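Early endosome antigen 1 (Homo sapiens, PDB 3MJH) probably tethers and helps fuse early endosomes as a Rab5 effector, its C2H2 zinc finger packing here against the chain of another protein. Local coordinates at residues Phe6-Cys11 with Ala27-Gly32; Lys13-Gly16 with Glu20-Lys23. All coordinates share one frame; numbering follows the deposited sequence.

Contact 1 of 2, residues Phe6-Cys11 with Ala27-Gly32; sequences FICPQC and AVHDAG. With ZN (zinc ion), chain G.
Cys8, Cys11 and His29 meet round a zinc ion, joining the CxxC turn ahead of strand 14-15 to the chain at the end of helix 18-28. Each gives one bond of 2.3 Å to the metal, through Cys8 SG, Cys11 SG and His29 NE2, and His24 supplies the fourth ligand of this Cys2His2 zinc finger. The two thiolates reach the ion by different torsions: Cys8 SG is swung anti to its own N (chi1 174°), Cys11 SG lies between N and the carbonyl carbon (65°). Cys11 SG sits at the imidazole edge, whereas Cys8 SG approaches obliquely, 3.4 Å from His29 NE2. Over one face of the ring lies Gln10 CB, 3.6 Å from the centroid in a CH-pi contact; Val28 CG1 lies over the opposite face, toward the rim. The metal bond, with an aliphatic group over either face, would limit rotation of the imidazole. Beyond it, a water donates to both Gln10 OE1 (3.2 Å) and His29 O (3.1 Å), a second link between the segments. Tyr25 meets the His29 ring edge-to-face from helix 18-28, Gln10 also touches Tyr25, and Phe6 packs on Ala18 near the start of the same helix.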
ATOM      1  N   PHE B   6      -3.345  11.093 -11.514  1.00 41.64           N
ATOM      2  CA  PHE B   6      -4.732  10.676 -11.448  1.00 39.81           C
ATOM      3  C   PHE B   6      -5.055   9.621 -12.516  1.00 39.07           C
ATOM      4  O   PHE B   6      -5.873   9.832 -13.413  1.00 38.90           O
ATOM      5  CB  PHE B   6      -5.653  11.906 -11.470  1.00 39.71           C
ATOM      6  CG  PHE B   6      -5.294  12.940 -10.421  1.00 38.63           C
ATOM      7  CD1 PHE B   6      -5.577  12.715  -9.072  1.00 38.33           C
ATOM      8  CD2 PHE B   6      -4.648  14.122 -10.782  1.00 37.93           C
ATOM      9  CE1 PHE B   6      -5.239  13.665  -8.101  1.00 38.87           C
ATOM     10  CE2 PHE B   6      -4.305  15.078  -9.826  1.00 38.70           C
ATOM     11  CZ  PHE B   6      -4.600  14.856  -8.482  1.00 38.91           C
ATOM     12  N   ILE B   7      -4.392   8.471 -12.388  1.00 38.17           N
ATOM     13  CA  ILE B   7      -4.596   7.308 -13.267  1.00 37.17           C
ATOM     14  C   ILE B   7      -5.826   6.503 -12.864  1.00 36.17           C
ATOM     15  O   ILE B   7      -6.033   6.203 -11.685  1.00 35.76           O
ATOM     16  CB  ILE B   7      -3.386   6.342 -13.243  1.00 37.48           C
ATOM     17  CG1 ILE B   7      -2.093   7.082 -13.577  1.00 38.21           C
ATOM     18  CG2 ILE B   7      -3.589   5.181 -14.220  1.00 37.05           C
ATOM     19  CD1 ILE B   7      -0.896   6.461 -12.936  1.00 40.34           C
ATOM     20  N   CYS B   8      -6.628   6.147 -13.855  1.00 35.06           N
ATOM     21  CA  CYS B   8      -7.744   5.241 -13.640  1.00 35.25           C
ATOM     22  C   CYS B   8      -7.204   3.824 -13.499  1.00 35.11           C
ATOM     23  O   CYS B   8      -6.583   3.311 -14.428  1.00 35.28           O
ATOM     24  CB  CYS B   8      -8.741   5.323 -14.798  1.00 34.98           C
ATOM     25  SG  CYS B   8     -10.051   4.108 -14.688  1.00 33.89           S
ATOM     26  N   PRO B   9      -7.403   3.197 -12.328  1.00 35.52           N
ATOM     27  CA  PRO B   9      -6.906   1.819 -12.164  1.00 35.94           C
ATOM     28  C   PRO B   9      -7.551   0.768 -13.091  1.00 36.50           C
ATOM     29  O   PRO B   9      -6.979  -0.305 -13.283  1.00 35.98           O
ATOM     30  CB  PRO B   9      -7.172   1.510 -10.688  1.00 35.37           C
ATOM     31  CG  PRO B   9      -8.209   2.469 -10.264  1.00 36.28           C
ATOM     32  CD  PRO B   9      -8.026   3.712 -11.094  1.00 35.66           C
ATOM     33  N   GLN B  10      -8.704   1.088 -13.682  1.00 37.05           N
ATOM     34  CA  GLN B  10      -9.416   0.150 -14.553  1.00 38.17           C
ATOM     35  C   GLN B  10      -8.902   0.095 -15.991  1.00 38.49           C
ATOM     36  O   GLN B  10      -8.797  -0.987 -16.584  1.00 38.91           O
ATOM     37  CB  GLN B  10     -10.915   0.458 -14.548  1.00 38.56           C
ATOM     38  CG  GLN B  10     -11.649  -0.121 -13.359  1.00 41.40           C
ATOM     39  CD  GLN B  10     -11.997  -1.586 -13.560  1.00 45.12           C
ATOM     40  OE1 GLN B  10     -12.632  -1.950 -14.552  1.00 47.45           O
ATOM     41  NE2 GLN B  10     -11.586  -2.431 -12.620  1.00 45.14           N
ATOM     42  N   CYS B  11      -8.610   1.254 -16.567  1.00 38.67           N
ATOM     43  CA  CYS B  11      -8.118   1.288 -17.941  1.00 38.76           C
ATOM     44  C   CYS B  11      -6.777   1.996 -18.079  1.00 38.94           C
ATOM     45  O   CYS B  11      -6.263   2.141 -19.178  1.00 39.05           O
ATOM     46  CB  CYS B  11      -9.163   1.907 -18.878  1.00 38.90           C
ATOM     47  SG  CYS B  11      -9.493   3.627 -18.551  1.00 37.45           S
ATOM     48  N   ALA B  27     -18.574   7.669 -15.447  1.00 38.15           N
ATOM     49  CA  ALA B  27     -19.130   7.613 -16.795  1.00 38.87           C
ATOM     50  C   ALA B  27     -18.818   6.301 -17.514  1.00 39.41           C
ATOM     51  O   ALA B  27     -19.547   5.890 -18.411  1.00 39.28           O
ATOM     52  CB  ALA B  27     -18.632   8.786 -17.608  1.00 38.73           C
ATOM     53  N   VAL B  28     -17.725   5.668 -17.180  1.00 40.26           N
ATOM     54  CA  VAL B  28     -17.307   4.510 -17.913  1.00 40.98           C
ATOM     55  C   VAL B  28     -17.251   3.237 -17.120  1.00 41.52           C
ATOM     56  O   VAL B  28     -17.575   2.203 -17.612  1.00 41.54           O
ATOM     57  CB  VAL B  28     -15.957   4.755 -18.468  1.00 40.84           C
ATOM     58  CG1 VAL B  28     -15.435   3.543 -19.074  1.00 41.42           C
ATOM     59  CG2 VAL B  28     -16.017   5.843 -19.425  1.00 41.08           C
ATOM     60  N   HIS B  29     -16.978   3.303 -15.833  1.00 41.85           N
ATOM     61  CA  HIS B  29     -16.874   2.077 -15.052  1.00 42.58           C
ATOM     62  C   HIS B  29     -17.867   1.744 -13.969  1.00 44.01           C
ATOM     63  O   HIS B  29     -17.747   0.718 -13.353  1.00 44.32           O
ATOM     64  CB  HIS B  29     -15.511   1.964 -14.414  1.00 41.92           C
ATOM     65  CG  HIS B  29     -14.395   2.205 -15.349  1.00 39.27           C
ATOM     66  ND1 HIS B  29     -14.253   1.495 -16.508  1.00 38.03           N
ATOM     67  CD2 HIS B  29     -13.391   3.090 -15.317  1.00 36.16           C
ATOM     68  CE1 HIS B  29     -13.198   1.929 -17.148  1.00 36.75           C
ATOM     69  NE2 HIS B  29     -12.659   2.886 -16.439  1.00 35.39           N
ATOM     70  N   ASP B  30     -18.833   2.588 -13.702  1.00 45.72           N
ATOM     71  CA  ASP B  30     -19.741   2.298 -12.622  1.00 47.26           C
ATOM     72  C   ASP B  30     -21.076   1.761 -13.114  1.00 48.46           C
ATOM     73  O   ASP B  30     -21.857   2.509 -13.639  1.00 48.85           O
ATOM     74  CB  ASP B  30     -19.956   3.592 -11.826  1.00 20.00           C
ATOM     75  CG  ASP B  30     -20.981   3.461 -10.775  1.00 20.00           C
ATOM     76  OD1 ASP B  30     -21.857   2.634 -10.918  1.00 20.00           O
ATOM     77  OD2 ASP B  30     -20.933   4.206  -9.814  1.00 20.00           O
ATOM     78  N   ALA B  31     -21.330   0.465 -12.991  1.00 49.99           N
ATOM     79  CA  ALA B  31     -22.686  -0.085 -13.012  1.00 51.23           C
ATOM     80  C   ALA B  31     -23.569   0.365 -14.175  1.00 52.30           C
ATOM     81  O   ALA B  31     -24.762   0.560 -14.000  1.00 52.00           O
ATOM     82  CB  ALA B  31     -23.373   0.190 -11.720  1.00 20.00           C
ATOM     83  N   GLY B  32     -22.991   0.478 -15.362  1.00 53.24           N
ATOM     84  CA  GLY B  32     -23.682   1.041 -16.497  1.00 54.50           C
ATOM     85  C   GLY B  32     -23.756   2.550 -16.581  1.00 55.30           C
ATOM     86  O   GLY B  32     -23.358   3.108 -17.561  1.00 55.35           O
TER
HETATM   87 ZN    ZN G  70     -10.851   4.184 -16.813  1.00 39.17          ZN
HETATM   88  O   HOH W   1     -15.749  -1.477 -14.189  1.00 48.04           O

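Contact 2 of 2, residues Lys13-Gly16 with Glu20-Lys23; sequences KSLG and ELFK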
ATOM      1  N   LYS B  13      -6.152   4.968 -17.999  1.00 40.94           N
ATOM      2  CA  LYS B  13      -6.304   6.335 -18.526  1.00 42.05           C
ATOM      3  C   LYS B  13      -5.759   7.352 -17.513  1.00 42.19           C
ATOM      4  O   LYS B  13      -6.086   7.303 -16.318  1.00 42.03           O
ATOM      5  CB  LYS B  13      -7.774   6.627 -18.884  1.00 42.47           C
ATOM      6  CG  LYS B  13      -8.013   7.909 -19.678  1.00 43.95           C
ATOM      7  CD  LYS B  13      -9.385   7.875 -20.353  1.00 46.34           C
ATOM      8  CE  LYS B  13      -9.772   9.227 -20.957  1.00 47.41           C
ATOM      9  NZ  LYS B  13      -8.872   9.652 -22.077  1.00 49.60           N
ATOM     10  N   SER B  14      -4.886   8.233 -17.988  1.00 42.36           N
ATOM     11  CA  SER B  14      -4.370   9.312 -17.162  1.00 42.39           C
ATOM     12  C   SER B  14      -5.236  10.550 -17.348  1.00 42.29           C
ATOM     13  O   SER B  14      -5.388  11.050 -18.465  1.00 42.06           O
ATOM     14  CB  SER B  14      -2.921   9.630 -17.520  1.00 42.54           C
ATOM     15  OG  SER B  14      -2.329  10.419 -16.505  1.00 43.72           O
ATOM     16  N   LEU B  15      -5.816  11.034 -16.252  1.00 41.85           N
ATOM     17  CA  LEU B  15      -6.645  12.232 -16.301  1.00 41.57           C
ATOM     18  C   LEU B  15      -5.952  13.381 -15.584  1.00 40.99           C
ATOM     19  O   LEU B  15      -5.066  13.155 -14.763  1.00 40.54           O
ATOM     20  CB  LEU B  15      -8.045  11.939 -15.749  1.00 41.75           C
ATOM     21  CG  LEU B  15      -8.655  10.845 -16.630  1.00 42.13           C
ATOM     22  CD1 LEU B  15      -9.069   9.620 -15.828  1.00 41.46           C
ATOM     23  CD2 LEU B  15      -9.759  11.332 -17.572  1.00 40.98           C
ATOM     24  N   GLY B  16      -6.342  14.611 -15.921  1.00 40.53           N
ATOM     25  CA  GLY B  16      -5.603  15.802 -15.504  1.00 39.55           C
ATOM     26  C   GLY B  16      -5.833  16.242 -14.077  1.00 39.20           C
ATOM     27  O   GLY B  16      -5.023  16.971 -13.505  1.00 39.42           O
ATOM     28  N   GLU B  20     -11.635  15.158 -12.755  1.00 37.14           N
ATOM     29  CA  GLU B  20     -11.710  14.507 -14.067  1.00 37.69           C
ATOM     30  C   GLU B  20     -11.660  12.966 -13.953  1.00 36.90           C
ATOM     31  O   GLU B  20     -12.332  12.269 -14.711  1.00 36.56           O
ATOM     32  CB  GLU B  20     -10.608  15.027 -15.000  1.00 37.81           C
ATOM     33  CG  GLU B  20     -10.813  16.471 -15.498  1.00 39.39           C
ATOM     34  CD  GLU B  20      -9.690  16.956 -16.421  1.00 39.91           C
ATOM     35  OE1 GLU B  20      -8.542  16.482 -16.294  1.00 42.10           O
ATOM     36  OE2 GLU B  20      -9.952  17.830 -17.275  1.00 44.30           O
ATOM     37  N   LEU B  21     -10.867  12.454 -13.004  1.00 36.06           N
ATOM     38  CA  LEU B  21     -10.821  11.014 -12.703  1.00 35.17           C
ATOM     39  C   LEU B  21     -12.142  10.472 -12.158  1.00 34.33           C
ATOM     40  O   LEU B  21     -12.628   9.454 -12.650  1.00 34.78           O
ATOM     41  CB  LEU B  21      -9.655  10.674 -11.751  1.00 35.43           C
ATOM     42  CG  LEU B  21      -9.455   9.228 -11.247  1.00 35.94           C
ATOM     43  CD1 LEU B  21      -9.556   8.181 -12.371  1.00 38.27           C
ATOM     44  CD2 LEU B  21      -8.118   9.088 -10.536  1.00 35.62           C
ATOM     45  N   PHE B  22     -12.705  11.129 -11.142  1.00 33.49           N
ATOM     46  CA  PHE B  22     -14.019  10.751 -10.610  1.00 32.66           C
ATOM     47  C   PHE B  22     -15.082  10.784 -11.699  1.00 33.15           C
ATOM     48  O   PHE B  22     -15.877   9.844 -11.816  1.00 32.57           O
ATOM     49  CB  PHE B  22     -14.456  11.697  -9.489  1.00 32.20           C
ATOM     50  CG  PHE B  22     -13.853  11.388  -8.150  1.00 30.56           C
ATOM     51  CD1 PHE B  22     -14.338  10.336  -7.380  1.00 28.67           C
ATOM     52  CD2 PHE B  22     -12.821  12.172  -7.643  1.00 29.72           C
ATOM     53  CE1 PHE B  22     -13.788  10.059  -6.136  1.00 28.08           C
ATOM     54  CE2 PHE B  22     -12.270  11.906  -6.397  1.00 28.16           C
ATOM     55  CZ  PHE B  22     -12.758  10.841  -5.645  1.00 29.44           C
ATOM     56  N   LYS B  23     -15.111  11.885 -12.460  1.00 33.74           N
ATOM     57  CA  LYS B  23     -15.983  12.026 -13.627  1.00 34.90           C
ATOM     58  C   LYS B  23     -15.794  10.867 -14.604  1.00 34.81           C
ATOM     59  O   LYS B  23     -16.764  10.196 -14.970  1.00 34.74           O
ATOM     60  CB  LYS B  23     -15.727  13.358 -14.357  1.00 35.17           C
ATOM     61  CG  LYS B  23     -16.421  14.577 -13.756  1.00 36.69           C
ATOM     62  CD  LYS B  23     -16.080  15.875 -14.526  1.00 36.54           C
ATOM     63  CE  LYS B  23     -16.850  17.076 -13.939  1.00 38.45           C
ATOM     64  NZ  LYS B  23     -16.650  18.358 -14.692  1.00 40.68           N
TER
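Leu15 reaches from the short strand 14-15 onto helix 18-28, where its isobutyl group lies against the backbone and side chains of Glu20 and Leu21. Its second torsion, chi2 123°, lies away from a staggered position and sets where the two methyls point: Leu15 CD1 meets Leu21 CD1 at 3.8 Å and lies equally near Leu21 CA, while Leu15 CD2 comes to 4.0 Å from Glu20 O. Leu15 CB faces Glu20 CB at 4.1 Å. Leu21 holds CG anti to N (177°), and its side chain crosses that of Leu15 at about a right angle, methyl against methyl. This is the beta-beta-alpha arrangement of a C2H2 zinc finger, in which apolar side chains pack the helix against the hairpin that carries the two cysteines; Leu15 also touches the zinc ligand His24. At the exposed margin Glu20 turns back along the chain. The extended run beyond CG carries its carboxylate to the turn before the helix, where OE1 accepts a weak, strongly bent hydrogen bond from Gly16 N (2.9 Å, 123° at the hydrogen). The same oxygen lies 3.1 Å from Gly16 CA, where the absence of a side chain lets the carboxylate come close. Glu20 N is hydrogen-bonded to Ser17 OG, just before the helix.

In the fold
Contact 2 is nested inside the chain loop that contact 1 closes, and their centres lie about 9 Å apart. Both draw on helix 18-28: contact 2 uses its first half, contact 1 its far end and the residues after it. Segments 6-11 and 13-16 are joined by probable backbone hydrogen bonds, Cys8 N to Lys13 O at 2.8 Å and Leu15 N to Phe6 O at 3.1 Å. Leu21 of contact 2 packs on segment 6-11 of contact 1, with its CD1 3.7 Å from Cys8 CA and its CD2 3.7 Å from Phe6 C. The zinc ion belongs to contact 1, yet the Leu15 side chain of contact 2 comes within about 6 Å of it.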